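Uncharacterized protein (Plasmodium falciparum, PDB 1ZSO) is of unknown function but belongs to the UPF0587 family, whose members are generally assigned zinc binding, and probably binds zinc. Local coordinates at residues Asp29-Leu33 with Asn121-Val125; Phe69-Trp73 with Arg110-Leu114. All coordinates share one frame; numbering follows the deposited sequence.

Followed from the N terminus, the chain runs through strands 9-21 and 23-27 before reaching the turn at 29-33, where contact 1 begins. Its partner, 121-125, comes 88 residues later, so contact 1 closes a long, strand-rich loop. Contact 2 lies nested inside that loop: 69-73 meets 110-114 and closes a shorter one of its own. The two lie on opposite sides of the chain's centre, their centres about 23 Å apart. Contact 2 ties strand 69-71, one edge of the six-stranded sheet, to the three-stranded sheet, while contact 1 joins the connection between strands 23-27 and 34-40 to the four-stranded sheet. Both also reach the second subunit.

Contact 1: residues Asp29-Leu33 with Asn121-Val125; sequences DDEYL and NNFIV
With CG of Tyr-32 anti to the backbone N (chi1 -175°) and CG of Phe-123 anti to the carbonyl carbon (chi1 -70°), the two rings swing together from separate chain segments. CE1 of Tyr-32 lies over one face of the Phe-123 ring, displaced toward its rim and 3.5 Å from CZ of Phe-123. The planes are inclined at 52° and the centroids lie 4.8 Å apart, an oblique aromatic pair. The phenol oxygen, OH of Tyr-32, approaches CZ of Phe-123 to 3.2 Å, yet its polar partner is the backbone N of Ser-120.

Asn-122 makes the polar link. Its OD1 accepts a hydrogen bond from the backbone N of Leu-33 (3.3 Å), fairly straight at the hydrogen, although the donor stands well above the carbonyl plane. The OG of Ser-120 also bonds OD1, so two partners grip this oxygen and help fix the amide. The backbone O of Asn-122 meets the edge of the Tyr-32 ring near its plane, 3.9 Å from CD1 of Tyr-32. Farther along, CB of Asp-29 touches CD1 of Ile-124 at 4.1 Å.

These contacts illustrate a short turn touched at both ends, by Ile-124 at Asp-29 and by Asn-122 and Phe-123 at Tyr-32 and Leu-33. Asp-29 to Tyr-32 form a type I beta turn, closed by Tyr-32 N bonding Asp-29 O (3.2 Å), between strands 23-27 and 34-40. Facing it is the beginning of strand 123-127, which pairs antiparallel with 23-27 and 132-136; Phe-123 also packs on Leu-26 and Val-136, while Tyr-79 of the second subunit packs against Leu-33 and Asn-122.

Contact 2: residues Phe69-Trp73 with Arg110-Leu114; sequences FMIKW and RGIEL
Ile-112 meets Ile-71 and Trp-73 where strand 69-71, outermost in the six-stranded antiparallel sheet, comes beside strand 112-117, outermost in the three-stranded one. The contact exemplifies sheets joined through side chains, their backbones too far apart to pair; the CA atoms of Ile-71 and Ile-112 are 8.6 Å apart.

The apolar part centres on Ile-112, whose CG1, anti to the carbonyl carbon (chi1 -77°), is carried with CD1 toward Ile-71 and the indole. CD1 rests 3.7 Å from CG2 of Ile-71, the two side chains crossing at a slant, and reaches the edge of the Phe-69 ring, 4.2 Å from CD2 of Phe-69. CG1 approaches the edge of the Trp-73 indole, 3.9 Å from NE1. Within 69-73, CG2 of Ile-71 also covers one indole face, toward the rim. Around this core, Ser-80 touches both Trp-73 and Ile-112, and Ile-38 of strand 34-40 packs on Trp-73.

A single polar bond complements this packing. Gly-111 has a positive phi (87°) at the bend between strands 102-110 and 112-117, and its carbonyl faces the indole. Trp-73 NE1 donates to Gly-111 O at 3.1 Å, bent to 137° at the hydrogen, with that oxygen lying out of the indole plane.

Contact 1: residues Asp29-Leu33 with Asn121-Val125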
loop_
_atom_site.group_PDB
_atom_site.type_symbol
_atom_site.label_atom_id
_atom_site.label_comp_id
_atom_site.label_asym_id
_atom_site.label_seq_id
_atom_site.Cartn_x
_atom_site.Cartn_y
_atom_site.Cartn_z
ATOM N N ASP B 29 17.553 -5.043 -5.654
ATOM C CA ASP B 29 17.063 -6.362 -5.282
ATOM C C ASP B 29 15.559 -6.321 -4.982
ATOM O O ASP B 29 14.878 -5.375 -5.344
ATOM C CB ASP B 29 17.863 -6.886 -4.080
ATOM C CG ASP B 29 17.509 -6.169 -2.763
ATOM O OD1 ASP B 29 17.571 -6.831 -1.695
ATOM O OD2 ASP B 29 17.157 -4.959 -2.782
ATOM N N ASP B 30 15.057 -7.354 -4.317
ATOM C CA ASP B 30 13.636 -7.467 -3.975
ATOM C C ASP B 30 13.201 -6.485 -2.911
ATOM O O ASP B 30 12.023 -6.160 -2.829
ATOM C CB ASP B 30 13.319 -8.871 -3.490
ATOM C CG ASP B 30 13.255 -9.880 -4.620
ATOM O OD1 ASP B 30 13.520 -9.496 -5.776
ATOM O OD2 ASP B 30 12.932 -11.065 -4.348
ATOM N N GLU B 31 14.158 -6.039 -2.097
ATOM C CA GLU B 31 13.938 -5.019 -1.076
ATOM C C GLU B 31 13.735 -3.622 -1.700
ATOM O O GLU B 31 13.262 -2.717 -1.041
ATOM C CB GLU B 31 15.126 -4.972 -0.079
ATOM C CG GLU B 31 15.525 -6.319 0.571
ATOM C CD GLU B 31 16.851 -6.247 1.399
ATOM O OE1 GLU B 31 17.111 -5.198 2.053
ATOM O OE2 GLU B 31 17.629 -7.250 1.417
ATOM N N TYR B 32 14.086 -3.438 -2.968
ATOM C CA TYR B 32 14.068 -2.122 -3.526
ATOM C C TYR B 32 12.699 -1.450 -3.304
ATOM O O TYR B 32 11.608 -2.032 -3.537
ATOM C CB TYR B 32 14.460 -2.117 -5.026
ATOM C CG TYR B 32 14.542 -0.712 -5.560
ATOM C CD1 TYR B 32 15.643 0.069 -5.321
ATOM C CD2 TYR B 32 13.452 -0.126 -6.195
ATOM C CE1 TYR B 32 15.688 1.393 -5.763
ATOM C CE2 TYR B 32 13.483 1.167 -6.618
ATOM C CZ TYR B 32 14.621 1.931 -6.417
ATOM O OH TYR B 32 14.641 3.250 -6.829
ATOM N N LEU B 33 12.774 -0.201 -2.849
ATOM C CA LEU B 33 11.573 0.587 -2.576
ATOM C C LEU B 33 11.154 1.420 -3.768
ATOM O O LEU B 33 11.776 2.464 -4.031
ATOM C CB LEU B 33 11.778 1.509 -1.379
ATOM C CG LEU B 33 10.437 2.066 -0.946
ATOM C CD1 LEU B 33 9.556 0.899 -0.553
ATOM C CD2 LEU B 33 10.571 3.036 0.209
ATOM N N ASN B 121 17.171 4.883 -2.021
ATOM C CA ASN B 121 18.552 4.632 -1.622
ATOM C C ASN B 121 18.786 3.199 -1.220
ATOM O O ASN B 121 19.494 2.933 -0.268
ATOM C CB ASN B 121 18.998 5.616 -0.528
ATOM C CG ASN B 121 17.838 6.196 0.232
ATOM O OD1 ASN B 121 17.453 7.359 0.012
ATOM N ND2 ASN B 121 17.243 5.388 1.119
ATOM N N ASN B 122 18.167 2.271 -1.936
ATOM C CA ASN B 122 18.518 0.874 -1.760
ATOM C C ASN B 122 19.109 0.308 -3.050
ATOM O O ASN B 122 18.890 -0.852 -3.372
ATOM C CB ASN B 122 17.362 -0.088 -1.291
ATOM C CG ASN B 122 16.091 0.606 -0.796
ATOM O OD1 ASN B 122 15.372 1.282 -1.540
ATOM N ND2 ASN B 122 15.742 0.311 0.440
ATOM N N PHE B 123 19.880 1.085 -3.785
ATOM C CA PHE B 123 20.553 0.502 -4.955
ATOM C C PHE B 123 21.787 -0.234 -4.494
ATOM O O PHE B 123 22.243 -0.054 -3.383
ATOM C CB PHE B 123 20.935 1.550 -5.992
ATOM C CG PHE B 123 19.772 2.137 -6.712
ATOM C CD1 PHE B 123 19.232 1.491 -7.801
ATOM C CD2 PHE B 123 19.209 3.340 -6.299
ATOM C CE1 PHE B 123 18.155 2.015 -8.471
ATOM C CE2 PHE B 123 18.149 3.883 -6.970
ATOM C CZ PHE B 123 17.621 3.217 -8.079
ATOM N N ILE B 124 22.283 -1.103 -5.359
ATOM C CA ILE B 124 23.458 -1.902 -5.118
ATOM C C ILE B 124 24.356 -1.593 -6.309
ATOM O O ILE B 124 23.887 -1.444 -7.445
ATOM C CB ILE B 124 23.141 -3.418 -5.014
ATOM C CG1 ILE B 124 21.991 -3.646 -4.018
ATOM C CG2 ILE B 124 24.412 -4.250 -4.602
ATOM C CD1 ILE B 124 21.518 -5.098 -3.900
ATOM N N VAL B 125 25.642 -1.426 -6.023
ATOM C CA VAL B 125 26.625 -1.248 -7.065
ATOM C C VAL B 125 27.754 -2.266 -6.896
ATOM O O VAL B 125 28.234 -2.506 -5.788
ATOM C CB VAL B 125 27.200 0.149 -7.028
ATOM C CG1 VAL B 125 28.479 0.189 -7.811
ATOM C CG2 VAL B 125 26.172 1.142 -7.558
#

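Contact 2: residues Phe69-Trp73 with Arg110-Leu114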
loop_
_atom_site.group_PDB
_atom_site.type_symbol
_atom_site.label_atom_id
_atom_site.label_comp_id
_atom_site.label_asym_id
_atom_site.label_seq_id
_atom_site.Cartn_x
_atom_site.Cartn_y
_atom_site.Cartn_z
ATOM N N PHE B 69 0.786 -2.924 -5.676
ATOM C CA PHE B 69 0.129 -1.708 -5.197
ATOM C C PHE B 69 -1.306 -1.610 -5.693
ATOM O O PHE B 69 -1.596 -1.907 -6.855
ATOM C CB PHE B 69 0.876 -0.434 -5.642
ATOM C CG PHE B 69 0.277 0.835 -5.086
ATOM C CD1 PHE B 69 0.593 1.264 -3.808
ATOM C CD2 PHE B 69 -0.643 1.573 -5.815
ATOM C CE1 PHE B 69 0.003 2.471 -3.263
ATOM C CE2 PHE B 69 -1.200 2.730 -5.291
ATOM C CZ PHE B 69 -0.875 3.175 -3.989
HETATM N N MSE B 70 -2.175 -1.137 -4.803
HETATM C CA MSE B 70 -3.577 -0.896 -5.120
HETATM C C MSE B 70 -4.141 0.403 -4.504
HETATM O O MSE B 70 -3.707 0.867 -3.451
HETATM C CB MSE B 70 -4.453 -2.017 -4.577
HETATM C CG MSE B 70 -4.564 -3.256 -5.409
HETATM SE SE MSE B 70 -6.259 -4.175 -4.786
HETATM C CE MSE B 70 -5.551 -5.043 -3.233
ATOM N N ILE B 71 -5.153 0.952 -5.165
ATOM C CA ILE B 71 -5.838 2.107 -4.664
ATOM C C ILE B 71 -7.277 2.066 -5.164
ATOM O O ILE B 71 -7.541 1.663 -6.288
ATOM C CB ILE B 71 -5.065 3.412 -5.019
ATOM C CG1 ILE B 71 -5.696 4.637 -4.369
ATOM C CG2 ILE B 71 -4.939 3.656 -6.530
ATOM C CD1 ILE B 71 -4.776 5.837 -4.475
ATOM N N LYS B 72 -8.200 2.426 -4.283
ATOM C CA LYS B 72 -9.577 2.634 -4.625
ATOM C C LYS B 72 -9.753 4.165 -4.622
ATOM O O LYS B 72 -9.860 4.819 -3.570
ATOM C CB LYS B 72 -10.482 1.931 -3.617
ATOM C CG LYS B 72 -11.973 2.111 -3.820
ATOM C CD LYS B 72 -12.710 1.347 -2.741
ATOM C CE LYS B 72 -14.134 0.971 -3.151
ATOM N NZ LYS B 72 -15.055 2.151 -3.064
ATOM N N TRP B 73 -9.688 4.719 -5.836
ATOM C CA TRP B 73 -9.643 6.160 -6.070
ATOM C C TRP B 73 -10.837 6.890 -5.504
ATOM O O TRP B 73 -10.682 8.002 -4.988
ATOM C CB TRP B 73 -9.555 6.449 -7.564
ATOM C CG TRP B 73 -8.209 6.241 -8.140
ATOM C CD1 TRP B 73 -7.841 5.286 -9.009
ATOM C CD2 TRP B 73 -7.050 7.042 -7.910
ATOM N NE1 TRP B 73 -6.531 5.424 -9.340
ATOM C CE2 TRP B 73 -6.013 6.487 -8.662
ATOM C CE3 TRP B 73 -6.784 8.167 -7.105
ATOM C CZ2 TRP B 73 -4.753 7.039 -8.695
ATOM C CZ3 TRP B 73 -5.547 8.681 -7.108
ATOM C CH2 TRP B 73 -4.539 8.145 -7.922
ATOM N N ARG B 110 -3.290 -0.697 -14.077
ATOM C CA ARG B 110 -4.702 -0.719 -14.433
ATOM C C ARG B 110 -5.439 0.328 -13.585
ATOM O O ARG B 110 -5.603 0.172 -12.383
ATOM C CB ARG B 110 -5.302 -2.078 -14.145
ATOM C CG ARG B 110 -5.088 -3.169 -15.231
ATOM C CD ARG B 110 -6.076 -4.370 -15.004
ATOM N NE ARG B 110 -5.959 -5.456 -16.010
ATOM C CZ ARG B 110 -4.909 -6.286 -16.119
ATOM N NH1 ARG B 110 -3.860 -6.185 -15.304
ATOM N NH2 ARG B 110 -4.902 -7.221 -17.056
ATOM N N GLY B 111 -5.856 1.405 -14.212
ATOM C CA GLY B 111 -6.529 2.472 -13.525
ATOM C C GLY B 111 -5.584 3.502 -12.935
ATOM O O GLY B 111 -6.006 4.427 -12.222
ATOM N N ILE B 112 -4.320 3.395 -13.271
ATOM C CA ILE B 112 -3.304 4.250 -12.646
ATOM C C ILE B 112 -2.286 4.657 -13.726
ATOM O O ILE B 112 -1.910 3.817 -14.533
ATOM C CB ILE B 112 -2.539 3.513 -11.536
ATOM C CG1 ILE B 112 -3.359 3.404 -10.266
ATOM C CG2 ILE B 112 -1.223 4.225 -11.193
ATOM C CD1 ILE B 112 -2.813 2.355 -9.327
ATOM N N GLU B 113 -1.879 5.920 -13.716
ATOM C CA GLU B 113 -0.702 6.444 -14.479
ATOM C C GLU B 113 0.482 6.809 -13.594
ATOM O O GLU B 113 0.341 7.609 -12.677
ATOM C CB GLU B 113 -1.003 7.778 -15.146
ATOM C CG GLU B 113 -1.370 7.743 -16.544
ATOM C CD GLU B 113 -2.828 7.932 -16.668
ATOM O OE1 GLU B 113 -3.522 7.057 -16.111
ATOM O OE2 GLU B 113 -3.264 8.954 -17.260
ATOM N N LEU B 114 1.640 6.257 -13.917
ATOM C CA LEU B 114 2.904 6.587 -13.282
ATOM C C LEU B 114 3.333 7.924 -13.822
ATOM O O LEU B 114 3.571 8.017 -15.000
ATOM C CB LEU B 114 3.979 5.550 -13.643
ATOM C CG LEU B 114 3.619 4.113 -13.247
ATOM C CD1 LEU B 114 4.836 3.187 -13.244
ATOM C CD2 LEU B 114 2.976 4.125 -11.884
#